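Local coordinates for protein sugar phosphate isomerase/epimerase (Parabacteroides distasonis, PDB 3L23) that binds a magnesium ion in a xylose isomerase-like TIM barrel and probably acts as a sugar phosphate isomerase or epimerase, at residues A[107-118]-A[148-158]. Numbering follows the deposited sequence. Where two conformers were deposited one is given.
Sequences MEYWKATAADHA and QASDVIKAEGI. With EDO (1,2-ethanediol), chain E; EDO (1,2-ethanediol), chain G.
Trp110 lays one face of its indole alongside helix 136-155, where two aliphatic groups meet it: Ala149 CB sits over the five-membered ring, 3.8 Å from its centroid, while Ile153 CD1 lies off-centre near the six-membered ring, 3.8 Å from Trp110 CE3. These are CH-pi contacts, and because alanine carries nothing beyond CB, the indole can come close to the helix backbone. Cutting Trp110 back to an alanine is likely to open a gap beside Ala149 and leave the Ile153 methyl without its aromatic wall.

Apolar packing continues along the helices. Val152, with CG1 anti to its backbone N (chi1 171°), lays that methyl against the Lys111 backbone and gives CG2 to the selenium of Met107, a selenomethionine whose bent chain also rests on Gln148. Midway along, Ala114, small enough for an axis separation of 8.5 Å, has its CB 3.7 Å from Glu156 CB; at the far end Ile158 CD1 lies 3.6 Å from His117 CB.

The one pair of opposite charges lies beside Lys111, where the Glu156 carboxylate crosses its aliphatic part; Lys111 NZ stays 4.6 Å from Glu156 OE2, so any attraction is long-range. Gly157 suits the positive phi of the Schellman motif, where a CB would jam against the preceding carbonyl O; the chain then runs on to strand 162-165.

Neighbouring outer helices of the TIM barrel, crossing at -35°, are thus joined chiefly by shape and dispersion.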
loop_
_atom_site.group_PDB
_atom_site.type_symbol
_atom_site.label_atom_id
_atom_site.label_comp_id
_atom_site.label_asym_id
_atom_site.label_seq_id
_atom_site.Cartn_x
_atom_site.Cartn_y
_atom_site.Cartn_z
HETATM N N MSE A 107 13.806 -3.297 -13.305
HETATM C CA MSE A 107 13.305 -2.247 -14.195
HETATM C C MSE A 107 12.399 -2.830 -15.300
HETATM O O MSE A 107 11.437 -2.177 -15.715
HETATM C CB MSE A 107 14.449 -1.405 -14.767
HETATM C CG MSE A 107 15.239 -0.663 -13.665
HETATM SE SE MSE A 107 14.194 0.444 -12.558
HETATM C CE MSE A 107 15.247 0.132 -10.872
ATOM N N GLU A 108 12.692 -4.046 -15.744
ATOM C CA GLU A 108 11.841 -4.767 -16.699
ATOM C C GLU A 108 10.447 -5.024 -16.118
ATOM O O GLU A 108 9.425 -4.879 -16.804
ATOM C CB GLU A 108 12.540 -6.070 -17.106
ATOM C CG GLU A 108 11.733 -7.038 -17.976
ATOM C CD GLU A 108 12.552 -8.250 -18.448
ATOM O OE1 GLU A 108 13.794 -8.261 -18.316
ATOM O OE2 GLU A 108 11.938 -9.201 -18.975
ATOM N N TYR A 109 10.404 -5.402 -14.841
ATOM C CA TYR A 109 9.155 -5.583 -14.141
ATOM C C TYR A 109 8.387 -4.283 -14.095
ATOM O O TYR A 109 7.196 -4.256 -14.392
ATOM C CB TYR A 109 9.382 -6.053 -12.696
ATOM C CG TYR A 109 8.096 -6.165 -11.943
ATOM C CD1 TYR A 109 7.333 -7.325 -12.004
ATOM C CD2 TYR A 109 7.617 -5.107 -11.205
ATOM C CE1 TYR A 109 6.130 -7.411 -11.376
ATOM C CE2 TYR A 109 6.442 -5.205 -10.577
ATOM C CZ TYR A 109 5.711 -6.357 -10.638
ATOM O OH TYR A 109 4.483 -6.371 -9.992
ATOM N N TRP A 110 9.048 -3.205 -13.696
ATOM C CA TRP A 110 8.337 -1.937 -13.547
ATOM C C TRP A 110 7.793 -1.433 -14.897
ATOM O O TRP A 110 6.676 -0.926 -14.951
ATOM C CB TRP A 110 9.198 -0.865 -12.849
ATOM C CG TRP A 110 9.283 -1.124 -11.377
ATOM C CD1 TRP A 110 10.390 -1.370 -10.666
ATOM C CD2 TRP A 110 8.178 -1.185 -10.454
ATOM N NE1 TRP A 110 10.079 -1.596 -9.350
ATOM C CE2 TRP A 110 8.718 -1.483 -9.186
ATOM C CE3 TRP A 110 6.791 -1.013 -10.583
ATOM C CZ2 TRP A 110 7.922 -1.589 -8.050
ATOM C CZ3 TRP A 110 6.001 -1.143 -9.481
ATOM C CH2 TRP A 110 6.569 -1.430 -8.217
ATOM N N LYS A 111 8.573 -1.571 -15.957
ATOM C CA LYS A 111 8.111 -1.140 -17.285
ATOM C C LYS A 111 6.803 -1.859 -17.689
ATOM O O LYS A 111 5.811 -1.205 -18.015
ATOM C CB LYS A 111 9.182 -1.350 -18.355
ATOM C CG LYS A 111 8.711 -0.902 -19.738
ATOM C CD LYS A 111 9.832 -0.773 -20.713
ATOM C CE LYS A 111 9.318 -0.321 -22.116
ATOM N NZ LYS A 111 10.390 -0.430 -23.069
ATOM N N ALA A 112 6.811 -3.185 -17.630
ATOM C CA ALA A 112 5.633 -3.995 -18.008
ATOM C C ALA A 112 4.447 -3.739 -17.095
ATOM O O ALA A 112 3.317 -3.613 -17.553
ATOM C CB ALA A 112 5.994 -5.446 -17.980
ATOM N N THR A 113 4.695 -3.680 -15.792
ATOM C CA THR A 113 3.644 -3.447 -14.814
ATOM C C THR A 113 3.039 -2.039 -14.927
ATOM O O THR A 113 1.810 -1.887 -14.892
ATOM C CB THR A 113 4.220 -3.716 -13.416
ATOM O OG1 THR A 113 4.720 -5.065 -13.425
ATOM C CG2 THR A 113 3.167 -3.514 -12.293
ATOM N N ALA A 114 3.872 -1.026 -15.082
ATOM C CA ALA A 114 3.405 0.352 -15.211
ATOM C C ALA A 114 2.600 0.535 -16.513
ATOM O O ALA A 114 1.558 1.212 -16.508
ATOM C CB ALA A 114 4.588 1.343 -15.160
ATOM N N ALA A 115 3.053 -0.092 -17.602
ATOM C CA ALA A 115 2.326 -0.059 -18.869
ATOM C C ALA A 115 0.911 -0.605 -18.692
ATOM O O ALA A 115 -0.047 0.024 -19.154
ATOM C CB ALA A 115 3.079 -0.828 -19.969
ATOM N N ASP A 116 0.780 -1.731 -17.984
ATOM C CA ASP A 116 -0.523 -2.322 -17.676
ATOM C C ASP A 116 -1.378 -1.405 -16.825
ATOM O O ASP A 116 -2.563 -1.257 -17.079
ATOM C CB ASP A 116 -0.376 -3.701 -16.982
ATOM C CG ASP A 116 -0.195 -4.870 -17.977
ATOM O OD1 ASP A 116 -0.311 -4.670 -19.207
ATOM O OD2 ASP A 116 0.024 -6.016 -17.512
ATOM N N HIS A 117 -0.780 -0.793 -15.818
ATOM C CA HIS A 117 -1.551 0.079 -14.911
ATOM C C HIS A 117 -1.951 1.401 -15.563
ATOM O O HIS A 117 -2.985 1.952 -15.182
ATOM C CB HIS A 117 -0.838 0.260 -13.588
ATOM C CG HIS A 117 -0.929 -0.960 -12.732
ATOM N ND1 HIS A 117 -0.135 -2.070 -12.935
ATOM C CD2 HIS A 117 -1.747 -1.266 -11.702
ATOM C CE1 HIS A 117 -0.453 -3.002 -12.056
ATOM N NE2 HIS A 117 -1.437 -2.547 -11.301
ATOM N N ALA A 118 -1.186 1.861 -16.562
ATOM C CA ALA A 118 -1.591 3.004 -17.365
ATOM C C ALA A 118 -2.857 2.619 -18.138
ATOM O O ALA A 118 -3.811 3.386 -18.206
ATOM C CB ALA A 118 -0.476 3.446 -18.321
ATOM N N GLN A 148 14.980 5.125 -9.524
ATOM C CA GLN A 148 15.021 4.733 -10.940
ATOM C C GLN A 148 13.692 4.097 -11.355
ATOM O O GLN A 148 13.248 4.302 -12.487
ATOM C CB GLN A 148 16.153 3.769 -11.237
ATOM C CG GLN A 148 16.284 3.551 -12.737
ATOM C CD GLN A 148 17.432 2.637 -13.147
ATOM O OE1 GLN A 148 18.123 2.057 -12.303
ATOM N NE2 GLN A 148 17.618 2.496 -14.450
ATOM N N ALA A 149 13.062 3.321 -10.466
ATOM C CA ALA A 149 11.732 2.725 -10.746
ATOM C C ALA A 149 10.735 3.813 -11.083
ATOM O O ALA A 149 9.941 3.668 -12.004
ATOM C CB ALA A 149 11.212 1.867 -9.555
ATOM N N SER A 150 10.783 4.919 -10.339
ATOM C CA SER A 150 9.881 6.035 -10.579
ATOM C C SER A 150 10.028 6.572 -11.989
ATOM O O SER A 150 9.019 6.846 -12.653
ATOM C CB SER A 150 10.134 7.133 -9.552
ATOM O OG SER A 150 9.420 8.293 -9.896
ATOM N N ASP A 151 11.280 6.709 -12.461
ATOM C CA ASP A 151 11.547 7.173 -13.823
ATOM C C ASP A 151 10.910 6.239 -14.851
ATOM O O ASP A 151 10.306 6.691 -15.833
ATOM C CB ASP A 151 13.052 7.259 -14.124
ATOM C CG ASP A 151 13.783 8.325 -13.322
ATOM O OD1 ASP A 151 13.172 9.204 -12.703
ATOM O OD2 ASP A 151 15.039 8.291 -13.363
ATOM N N VAL A 152 11.052 4.930 -14.627
ATOM C CA VAL A 152 10.442 3.923 -15.501
ATOM C C VAL A 152 8.901 4.013 -15.498
ATOM O O VAL A 152 8.276 3.961 -16.543
ATOM C CB VAL A 152 10.890 2.506 -15.094
ATOM C CG1 VAL A 152 10.092 1.444 -15.841
ATOM C CG2 VAL A 152 12.383 2.362 -15.334
ATOM N N ILE A 153 8.330 4.165 -14.322
ATOM C CA ILE A 153 6.865 4.239 -14.123
ATOM C C ILE A 153 6.269 5.486 -14.787
ATOM O O ILE A 153 5.258 5.404 -15.493
ATOM C CB ILE A 153 6.528 4.207 -12.627
ATOM C CG1 ILE A 153 6.914 2.821 -12.035
ATOM C CG2 ILE A 153 5.063 4.475 -12.372
ATOM C CD1 ILE A 153 6.958 2.775 -10.487
ATOM N N LYS A 154 6.917 6.629 -14.593
ATOM C CA LYS A 154 6.428 7.882 -15.206
ATOM C C LYS A 154 6.480 7.841 -16.719
ATOM O O LYS A 154 5.592 8.396 -17.390
ATOM C CB LYS A 154 7.211 9.091 -14.684
ATOM C CG LYS A 154 6.997 9.415 -13.228
ATOM C CD LYS A 154 7.502 10.802 -12.886
ATOM C CE LYS A 154 7.384 11.102 -11.391
ATOM N NZ LYS A 154 7.687 12.534 -11.110
ATOM N N ALA A 155 7.505 7.178 -17.262
ATOM C CA ALA A 155 7.716 7.050 -18.720
ATOM C C ALA A 155 6.649 6.187 -19.388
ATOM O O ALA A 155 6.448 6.287 -20.606
ATOM C CB ALA A 155 9.086 6.490 -19.009
ATOM N N GLU A 156 6.015 5.309 -18.610
ATOM C CA GLU A 156 4.878 4.514 -19.069
ATOM C C GLU A 156 3.539 5.228 -18.889
ATOM O O GLU A 156 2.492 4.701 -19.307
ATOM C CB GLU A 156 4.848 3.149 -18.361
ATOM C CG GLU A 156 6.032 2.276 -18.704
ATOM C CD GLU A 156 6.227 2.091 -20.193
ATOM O OE1 GLU A 156 5.214 1.867 -20.891
ATOM O OE2 GLU A 156 7.384 2.184 -20.676
ATOM N N GLY A 157 3.541 6.397 -18.254
ATOM C CA GLY A 157 2.325 7.194 -18.157
ATOM C C GLY A 157 1.672 7.379 -16.818
ATOM O O GLY A 157 0.574 7.910 -16.766
ATOM N N ILE A 158 2.320 6.946 -15.738
ATOM C CA ILE A 158 1.789 7.111 -14.386
ATOM C C ILE A 158 2.572 8.239 -13.710
ATOM O O ILE A 158 3.657 8.026 -13.194
ATOM C CB ILE A 158 1.864 5.785 -13.606
ATOM C CG1 ILE A 158 1.074 4.699 -14.376
ATOM C CG2 ILE A 158 1.305 5.934 -12.203
ATOM C CD1 ILE A 158 1.026 3.338 -13.685
HETATM C C1 EDO E . 4.716 -8.747 -14.492
HETATM O O1 EDO E . 4.379 -7.577 -15.224
HETATM C C2 EDO E . 3.595 -8.962 -13.498
HETATM O O2 EDO E . 3.488 -10.325 -13.098
HETATM C C1 EDO G . 17.174 8.184 -11.051
HETATM O O1 EDO G . 17.054 9.149 -12.099
HETATM C C2 EDO G . 17.774 8.863 -9.839
HETATM O O2 EDO G . 17.011 10.019 -9.478
#